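Local coordinates for protein abietadiene synthase, chloroplastic (Abies grandis, PDB 3S9V) that belongs to the plant terpene synthases, predominantly helical chloroplast enzymes that include a metal-binding terpene synthase domain, at residues A[617-622]-A[629-634]. Sequence-based numbering, arbitrary orientation.
Sequences AEWSEA and NEYIEN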
loop_
_atom_site.group_PDB
_atom_site.type_symbol
_atom_site.label_atom_id
_atom_site.label_comp_id
_atom_site.label_asym_id
_atom_site.label_seq_id
_atom_site.Cartn_x
_atom_site.Cartn_y
_atom_site.Cartn_z
ATOM N N ALA A 617 14.533 11.213 37.696
ATOM C CA ALA A 617 14.049 11.776 38.950
ATOM C C ALA A 617 15.155 12.528 39.688
ATOM O O ALA A 617 14.920 13.606 40.240
ATOM C CB ALA A 617 13.492 10.669 39.838
ATOM N N GLU A 618 16.357 11.959 39.707
ATOM C CA GLU A 618 17.479 12.598 40.388
ATOM C C GLU A 618 17.869 13.874 39.661
ATOM O O GLU A 618 18.169 14.888 40.292
ATOM C CB GLU A 618 18.666 11.636 40.475
ATOM C CG GLU A 618 18.327 10.377 41.264
ATOM C CD GLU A 618 19.430 9.334 41.248
ATOM O OE1 GLU A 618 20.073 9.162 40.187
ATOM O OE2 GLU A 618 19.636 8.675 42.292
ATOM N N TRP A 619 17.854 13.826 38.334
ATOM C CA TRP A 619 18.183 15.001 37.541
ATOM C C TRP A 619 17.123 16.065 37.789
ATOM O O TRP A 619 17.421 17.253 37.845
ATOM C CB TRP A 619 18.184 14.678 36.045
ATOM C CG TRP A 619 19.350 13.895 35.542
ATOM C CD1 TRP A 619 20.572 13.754 36.137
ATOM C CD2 TRP A 619 19.426 13.202 34.296
ATOM N NE1 TRP A 619 21.404 13.018 35.336
ATOM C CE2 TRP A 619 20.728 12.665 34.198
ATOM C CE3 TRP A 619 18.521 12.982 33.250
ATOM C CZ2 TRP A 619 21.148 11.922 33.091
ATOM C CZ3 TRP A 619 18.939 12.244 32.149
ATOM C CH2 TRP A 619 20.241 11.724 32.080
ATOM N N SER A 620 15.878 15.616 37.917
ATOM C CA SER A 620 14.749 16.508 38.135
ATOM C C SER A 620 14.847 17.254 39.463
ATOM O O SER A 620 14.808 18.484 39.493
ATOM C CB SER A 620 13.438 15.714 38.074
ATOM O OG SER A 620 12.316 16.579 37.999
ATOM N N GLU A 621 14.982 16.514 40.558
ATOM C CA GLU A 621 15.076 17.136 41.873
ATOM C C GLU A 621 16.287 18.066 41.957
ATOM O O GLU A 621 16.252 19.076 42.656
ATOM C CB GLU A 621 15.132 16.059 42.968
ATOM C CG GLU A 621 16.518 15.647 43.423
ATOM C CD GLU A 621 17.162 16.672 44.341
ATOM O OE1 GLU A 621 16.536 17.039 45.360
ATOM O OE2 GLU A 621 18.296 17.108 44.047
ATOM N N ALA A 622 17.356 17.731 41.238
ATOM C CA ALA A 622 18.556 18.564 41.235
ATOM C C ALA A 622 18.473 19.571 40.094
ATOM O O ALA A 622 19.377 20.381 39.901
ATOM C CB ALA A 622 19.805 17.700 41.081
ATOM N N ASN A 629 23.402 13.756 24.139
ATOM C CA ASN A 629 23.814 12.356 24.148
ATOM C C ASN A 629 23.525 11.638 25.455
ATOM O O ASN A 629 23.000 10.525 25.452
ATOM C CB ASN A 629 25.304 12.235 23.835
ATOM C CG ASN A 629 25.594 12.349 22.359
ATOM O OD1 ASN A 629 25.163 13.297 21.705
ATOM N ND2 ASN A 629 26.329 11.379 21.823
ATOM N N GLU A 630 23.874 12.261 26.571
ATOM C CA GLU A 630 23.630 11.626 27.853
ATOM C C GLU A 630 22.142 11.503 28.116
ATOM O O GLU A 630 21.684 10.464 28.580
ATOM C CB GLU A 630 24.283 12.395 28.998
ATOM C CG GLU A 630 23.985 11.789 30.368
ATOM C CD GLU A 630 24.855 12.357 31.482
ATOM O OE1 GLU A 630 24.854 13.588 31.676
ATOM O OE2 GLU A 630 25.534 11.568 32.172
ATOM N N TYR A 631 21.388 12.553 27.809
ATOM C CA TYR A 631 19.947 12.527 28.025
ATOM C C TYR A 631 19.290 11.449 27.175
ATOM O O TYR A 631 18.613 10.552 27.697
ATOM C CB TYR A 631 19.316 13.881 27.693
ATOM C CG TYR A 631 17.800 13.846 27.698
ATOM C CD1 TYR A 631 17.084 13.716 26.513
ATOM C CD2 TYR A 631 17.085 13.903 28.898
ATOM C CE1 TYR A 631 15.687 13.642 26.518
ATOM C CE2 TYR A 631 15.691 13.828 28.915
ATOM C CZ TYR A 631 15.001 13.699 27.720
ATOM O OH TYR A 631 13.628 13.637 27.725
ATOM N N ILE A 632 19.492 11.538 25.865
ATOM C CA ILE A 632 18.916 10.570 24.949
ATOM C C ILE A 632 19.217 9.119 25.307
ATOM O O ILE A 632 18.342 8.274 25.184
ATOM C CB ILE A 632 19.342 10.856 23.492
ATOM C CG1 ILE A 632 18.270 11.712 22.826
ATOM C CG2 ILE A 632 19.498 9.564 22.705
ATOM C CD1 ILE A 632 16.887 11.061 22.847
ATOM N N GLU A 633 20.439 8.818 25.743
ATOM C CA GLU A 633 20.756 7.441 26.115
ATOM C C GLU A 633 19.843 6.913 27.228
ATOM O O GLU A 633 19.359 5.786 27.146
ATOM C CB GLU A 633 22.220 7.310 26.535
ATOM C CG GLU A 633 23.196 7.419 25.366
ATOM C CD GLU A 633 22.832 6.505 24.192
ATOM O OE1 GLU A 633 22.618 5.293 24.413
ATOM O OE2 GLU A 633 22.768 7.004 23.045
ATOM N N ASN A 634 19.602 7.721 28.261
ATOM C CA ASN A 634 18.722 7.311 29.358
ATOM C C ASN A 634 17.239 7.421 28.960
ATOM O O ASN A 634 16.429 6.545 29.274
ATOM C CB ASN A 634 18.961 8.181 30.590
ATOM C CG ASN A 634 18.161 7.715 31.791
ATOM O OD1 ASN A 634 18.428 6.658 32.357
ATOM N ND2 ASN A 634 17.168 8.495 32.180
#
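Trp619 and Tyr631 are the nearest pair across the two segments, their CA atoms 10.0 Å apart, where the last turn of helix 599-621 lies across from the first turns of helix 628-638. The axes of 617-621 and 629-634 come no nearer than 13.2 Å and run at 135° to each other, an oblique, partly antiparallel arrangement. At that spacing the backbones stay well apart, and one indole bridges the gap, its six-membered ring reaching three side chains of the other helix. Trp619 has CG anti to its carbonyl carbon (chi1 -75°), and its indole extends toward helix 628-638. CZ2 of Trp619 lies 3.9 Å from CG of Glu630, whose extended chain runs past that corner of the indole and whose carboxylate plane is tilted 53° to it. At the next corner, CH2 of Trp619 is 4.1 Å from CB of Asn634, which arrives from the opposite direction. CZ3 of Trp619 reaches CD2 of Tyr631 at 4.1 Å, an oblique apolar touch between rings. No hydrogen bond spans the two segments; they meet through van der Waals contact, burying 175 Å² in all. The polar ends look to other partners: Asn634 ND2 donates to the carbonyl O of Ala612, tying helix 628-638 back to an earlier turn of helix 599-621, and Tyr631 OH is hydrogen-bonded to Asp683 of helix 669-693. The Tyr624 ring meets that of Trp619 with the planes inclined, and Pro626 touches Trp619 too. Two consecutive helices, joined by a short connection and bridged by one indole, thus pack within the all-helical fold of the terpene synthase metal-binding domain.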